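Local coordinates for uncharacterized protein (Bacteroides ovatus, PDB 4QEY) that is of unknown function but, as a PLAT/LH2- and C2-like lipoprotein of the DUF4425 family, may bind calcium, at residues Ala35-Val40 with Gly70-Met75; Val97-Asp102 with Val126-Val131. All coordinates share one frame; numbering follows the deposited sequence.

Interaction 1 of 2, residues Ala35-Val40 with Gly70-Met75; sequences ANTGGV and GKEGSM
A35 faces both S74 and M75 across an antiparallel strand pair, the geometry of a classic beta bulge. The evidence is the shared acceptor: A35 O takes a nearly straight bond from S74 N (2.7 Å, 173° at the hydrogen) and a longer one from M75 N (3.3 Å), with S74 OG adding a weak third. Across the same pair A35 N donates to M75 O at 2.9 Å. Past the bulge the register has slipped by one, so that N36 pairs with G73 without hydrogen bonds between them. This is the close-packed part: the N36 carboxamide, placed by a chi1 of -86° that sets CG beside its own backbone N, rests OD1 against the G73 backbone, where a side chain is absent. Replacing N36 with an alanine would probably uncover this glycine backbone and deprive the water on G70 N of its second, weak partner, ND2.

The loop side is looser. T37 N still bonds E72 O at 3.0 Å, nearly along the C=O axis (164°), and T37 CG2 lies 3.5 Å from that same oxygen. The two side chains, however, merely graze: T37 OG1 comes 3.8 Å from E72 CB, and the E72 chain, bent at chi2, carries its carboxylate off from T37. Beyond them the chain turns back through exposed G38 and G39, with N36 N bonded to G39 O at 2.8 Å. Every hydrogen bond across the contact ends on a main-chain oxygen, and all but the weak one from S74 OG also start from a main-chain nitrogen, which implies that strand ends 26-36 and 73-84 are aligned chiefly by their backbones.

Interaction 2 of 2, residues Val97-Asp102 with Val126-Val131; sequences VIAYID and VSTTSV
V97 and V126 meet through their methyl branches. CG1 of V97, turned anti to its own nitrogen (chi1 -172°), lies 3.7 Å from V126 CB and 3.8 Å from V126 CG2, and the two side chains lie alongside each other, pointing opposite ways. Further along, T128 presents its methyl: CG2 packs 3.7 Å from A99 CB and 3.6 Å from Y100 O. I101 reaches over the same threonine, its CG1 4.1 Å from T128 CB and its CD1 3.8 Å from T128 O.

No hydrogen bond joins the segments, as expected where two sheets of a beta-sandwich face each other: strand 92-101 belongs to one sheet and strand 121-127 to the other, and the touching parts run only 12° apart in direction. V97, A99 and I101 alternate with residues that point away, the strand periodicity that sends every second side chain into the interface.

Polar contacts lie elsewhere. T128 OG1, at a chi1 of 55°, is turned away from the apolar contact to hydrogen-bond H13 ND1 and M76 N. S127 OG bonds M76 O, while S127 O accepts from N107 ND2 and, well above its carbonyl plane, from S130 OG at 3.2 Å.

In the fold
Interaction 1 is a surface contact within one sheet, its centre about 18 Å from that of the chain, whereas interaction 2 spans the gap between both sheets and lies partly buried, its centre about 10 Å from the chain's. Their chemistry follows: main-chain hydrogen bonds align the first, and methyl packing without any cross-segment hydrogen bond makes the second. The centres of the two contacts are about 14 Å apart, and they touch directly, where M75 packs against T129 and S127. Interaction 1 pairs the ends of two middle strands, 26-36 and 73-84; the next strand, 121-127, is the edge strand whose side chains meet the opposite sheet in interaction 2.

Interaction 1 of 2, residues Ala35-Val40 with Gly70-Met75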
loop_
_atom_site.group_PDB
_atom_site.type_symbol
_atom_site.label_atom_id
_atom_site.label_comp_id
_atom_site.label_asym_id
_atom_site.label_seq_id
_atom_site.Cartn_x
_atom_site.Cartn_y
_atom_site.Cartn_z
ATOM N N ALA A 35 -12.891 5.928 -2.342
ATOM C CA ALA A 35 -14.242 6.431 -2.547
ATOM C C ALA A 35 -14.620 7.436 -1.470
ATOM O O ALA A 35 -14.238 7.267 -0.308
ATOM C CB ALA A 35 -15.228 5.273 -2.543
ATOM N N ASN A 36 -15.360 8.491 -1.863
ATOM C CA ASN A 36 -15.904 9.503 -0.952
ATOM C C ASN A 36 -17.403 9.332 -0.886
ATOM O O ASN A 36 -17.976 8.571 -1.673
ATOM C CB ASN A 36 -15.522 10.954 -1.359
ATOM C CG ASN A 36 -14.186 11.470 -0.847
ATOM O OD1 ASN A 36 -13.512 10.860 -0.028
ATOM N ND2 ASN A 36 -13.773 12.637 -1.288
ATOM N N THR A 37 -18.043 10.040 0.046
ATOM C CA THR A 37 -19.497 10.019 0.184
ATOM C C THR A 37 -20.134 10.722 -1.053
ATOM O O THR A 37 -21.273 10.419 -1.410
ATOM C CB THR A 37 -19.931 10.662 1.513
ATOM O OG1 THR A 37 -19.521 12.034 1.562
ATOM C CG2 THR A 37 -19.395 9.906 2.724
ATOM N N GLY A 38 -19.369 11.603 -1.706
ATOM C CA GLY A 38 -19.791 12.328 -2.900
ATOM C C GLY A 38 -19.580 11.603 -4.220
ATOM O O GLY A 38 -20.300 11.869 -5.188
ATOM N N GLY A 39 -18.589 10.705 -4.265
ATOM C CA GLY A 39 -18.232 9.924 -5.447
ATOM C C GLY A 39 -16.789 9.454 -5.434
ATOM O O GLY A 39 -16.351 8.826 -4.464
ATOM N N VAL A 40 -16.034 9.756 -6.517
ATOM C CA VAL A 40 -14.621 9.394 -6.651
ATOM C C VAL A 40 -13.809 10.361 -5.786
ATOM O O VAL A 40 -14.008 11.575 -5.863
ATOM C CB VAL A 40 -14.122 9.370 -8.122
ATOM C CG1 VAL A 40 -12.725 8.762 -8.200
ATOM C CG2 VAL A 40 -15.069 8.592 -9.031
ATOM N N GLY A 70 -9.758 12.933 1.644
ATOM C CA GLY A 70 -10.208 14.086 2.402
ATOM C C GLY A 70 -11.044 13.582 3.555
ATOM O O GLY A 70 -11.150 12.362 3.747
ATOM N N LYS A 71 -11.661 14.504 4.317
ATOM C CA LYS A 71 -12.474 14.194 5.501
ATOM C C LYS A 71 -13.751 13.392 5.156
ATOM O O LYS A 71 -14.328 12.790 6.061
ATOM C CB LYS A 71 -12.872 15.494 6.225
ATOM N N GLU A 72 -14.194 13.387 3.879
ATOM C CA GLU A 72 -15.436 12.723 3.476
ATOM C C GLU A 72 -15.185 11.359 2.801
ATOM O O GLU A 72 -16.092 10.818 2.158
ATOM C CB GLU A 72 -16.255 13.629 2.539
ATOM C CG GLU A 72 -17.260 14.514 3.271
ATOM C CD GLU A 72 -16.758 15.533 4.279
ATOM O OE1 GLU A 72 -15.662 16.103 4.075
ATOM O OE2 GLU A 72 -17.505 15.815 5.243
ATOM N N GLY A 73 -14.001 10.789 3.028
ATOM C CA GLY A 73 -13.619 9.473 2.529
ATOM C C GLY A 73 -14.458 8.380 3.155
ATOM O O GLY A 73 -14.754 8.444 4.349
ATOM N N SER A 74 -14.870 7.386 2.353
ATOM C CA SER A 74 -15.709 6.280 2.820
ATOM C C SER A 74 -14.978 4.928 2.726
ATOM O O SER A 74 -15.366 3.977 3.411
ATOM C CB SER A 74 -17.009 6.222 2.019
ATOM O OG SER A 74 -16.794 5.996 0.634
HETATM N N MSE A 75 -13.911 4.852 1.909
HETATM C CA MSE A 75 -13.150 3.620 1.704
HETATM C C MSE A 75 -11.855 3.849 0.947
HETATM O O MSE A 75 -11.820 4.692 0.052
HETATM C CB MSE A 75 -14.016 2.644 0.891
HETATM C CG MSE A 75 -13.482 1.244 0.867
HETATM SE SE MSE A 75 -13.777 0.433 -0.838
HETATM C CE MSE A 75 -12.445 1.503 -1.961
HETATM O O HOH W 1 -10.282 12.714 -1.075
#

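Interaction 2 of 2, residues Val97-Asp102 with Val126-Val131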
loop_
_atom_site.group_PDB
_atom_site.type_symbol
_atom_site.label_atom_id
_atom_site.label_comp_id
_atom_site.label_asym_id
_atom_site.label_seq_id
_atom_site.Cartn_x
_atom_site.Cartn_y
_atom_site.Cartn_z
ATOM N N VAL A 97 1.580 -3.125 5.541
ATOM C CA VAL A 97 0.494 -2.337 4.956
ATOM C C VAL A 97 -0.439 -1.975 6.111
ATOM O O VAL A 97 -1.062 -2.872 6.681
ATOM C CB VAL A 97 -0.237 -3.047 3.788
ATOM C CG1 VAL A 97 -1.208 -2.092 3.116
ATOM C CG2 VAL A 97 0.751 -3.614 2.760
ATOM N N ILE A 98 -0.475 -0.691 6.508
ATOM C CA ILE A 98 -1.304 -0.268 7.643
ATOM C C ILE A 98 -2.377 0.715 7.148
ATOM O O ILE A 98 -2.067 1.732 6.518
ATOM C CB ILE A 98 -0.486 0.332 8.819
ATOM C CG1 ILE A 98 0.700 -0.581 9.205
ATOM C CG2 ILE A 98 -1.397 0.529 10.017
ATOM C CD1 ILE A 98 1.732 0.052 10.123
ATOM N N ALA A 99 -3.640 0.385 7.457
ATOM C CA ALA A 99 -4.817 1.157 7.088
ATOM C C ALA A 99 -5.346 1.939 8.287
ATOM O O ALA A 99 -5.426 1.411 9.405
ATOM C CB ALA A 99 -5.891 0.233 6.543
ATOM N N TYR A 100 -5.693 3.210 8.048
ATOM C CA TYR A 100 -6.193 4.133 9.059
ATOM C C TYR A 100 -7.478 4.833 8.618
ATOM O O TYR A 100 -7.711 5.017 7.423
ATOM C CB TYR A 100 -5.139 5.221 9.378
ATOM C CG TYR A 100 -3.764 4.736 9.773
ATOM C CD1 TYR A 100 -2.778 4.520 8.812
ATOM C CD2 TYR A 100 -3.410 4.590 11.115
ATOM C CE1 TYR A 100 -1.495 4.107 9.169
ATOM C CE2 TYR A 100 -2.128 4.178 11.486
ATOM C CZ TYR A 100 -1.169 3.948 10.508
ATOM O OH TYR A 100 0.098 3.530 10.839
ATOM N N ILE A 101 -8.297 5.245 9.596
ATOM C CA ILE A 101 -9.477 6.093 9.439
ATOM C C ILE A 101 -9.331 7.128 10.538
ATOM O O ILE A 101 -9.403 6.775 11.724
ATOM C CB ILE A 101 -10.863 5.384 9.418
ATOM C CG1 ILE A 101 -10.922 4.242 8.376
ATOM C CG2 ILE A 101 -11.970 6.421 9.165
ATOM C CD1 ILE A 101 -12.200 3.330 8.474
ATOM N N ASP A 102 -9.022 8.380 10.146
ATOM C CA ASP A 102 -8.787 9.523 11.044
ATOM C C ASP A 102 -7.648 9.188 12.041
ATOM O O ASP A 102 -7.791 9.363 13.252
ATOM C CB ASP A 102 -10.073 9.960 11.783
ATOM C CG ASP A 102 -11.155 10.530 10.891
ATOM O OD1 ASP A 102 -10.816 11.272 9.944
ATOM O OD2 ASP A 102 -12.346 10.312 11.196
ATOM N N VAL A 126 -5.163 -4.873 0.683
ATOM C CA VAL A 126 -5.591 -4.411 2.017
ATOM C C VAL A 126 -6.510 -3.203 1.854
ATOM O O VAL A 126 -6.228 -2.309 1.057
ATOM C CB VAL A 126 -4.372 -4.081 2.936
ATOM C CG1 VAL A 126 -4.814 -3.674 4.345
ATOM C CG2 VAL A 126 -3.396 -5.255 3.010
ATOM N N SER A 127 -7.593 -3.173 2.614
ATOM C CA SER A 127 -8.563 -2.091 2.571
ATOM C C SER A 127 -8.824 -1.556 3.984
ATOM O O SER A 127 -8.543 -2.256 4.967
ATOM C CB SER A 127 -9.855 -2.582 1.923
ATOM O OG SER A 127 -10.817 -1.547 1.813
ATOM N N THR A 128 -9.349 -0.311 4.086
ATOM C CA THR A 128 -9.701 0.316 5.369
ATOM C C THR A 128 -11.043 -0.205 5.882
ATOM O O THR A 128 -11.308 -0.087 7.070
ATOM C CB THR A 128 -9.755 1.849 5.244
ATOM O OG1 THR A 128 -10.655 2.199 4.189
ATOM C CG2 THR A 128 -8.389 2.485 4.994
ATOM N N THR A 129 -11.889 -0.777 4.991
ATOM C CA THR A 129 -13.247 -1.246 5.315
ATOM C C THR A 129 -13.418 -2.793 5.209
ATOM O O THR A 129 -14.557 -3.275 5.109
ATOM C CB THR A 129 -14.255 -0.568 4.372
ATOM O OG1 THR A 129 -13.935 -0.908 3.029
ATOM C CG2 THR A 129 -14.296 0.943 4.541
ATOM N N SER A 130 -12.310 -3.559 5.265
ATOM C CA SER A 130 -12.344 -5.028 5.242
ATOM C C SER A 130 -13.037 -5.540 6.499
ATOM O O SER A 130 -12.684 -5.104 7.596
ATOM C CB SER A 130 -10.935 -5.599 5.144
ATOM O OG SER A 130 -10.160 -4.940 4.161
ATOM N N VAL A 131 -14.029 -6.425 6.350
ATOM C CA VAL A 131 -14.806 -6.959 7.467
ATOM C C VAL A 131 -14.068 -8.178 8.049
ATOM O O VAL A 131 -13.609 -9.044 7.300
ATOM C CB VAL A 131 -16.249 -7.296 7.011
ATOM C CG1 VAL A 131 -17.118 -7.739 8.184
ATOM C CG2 VAL A 131 -16.882 -6.091 6.329
#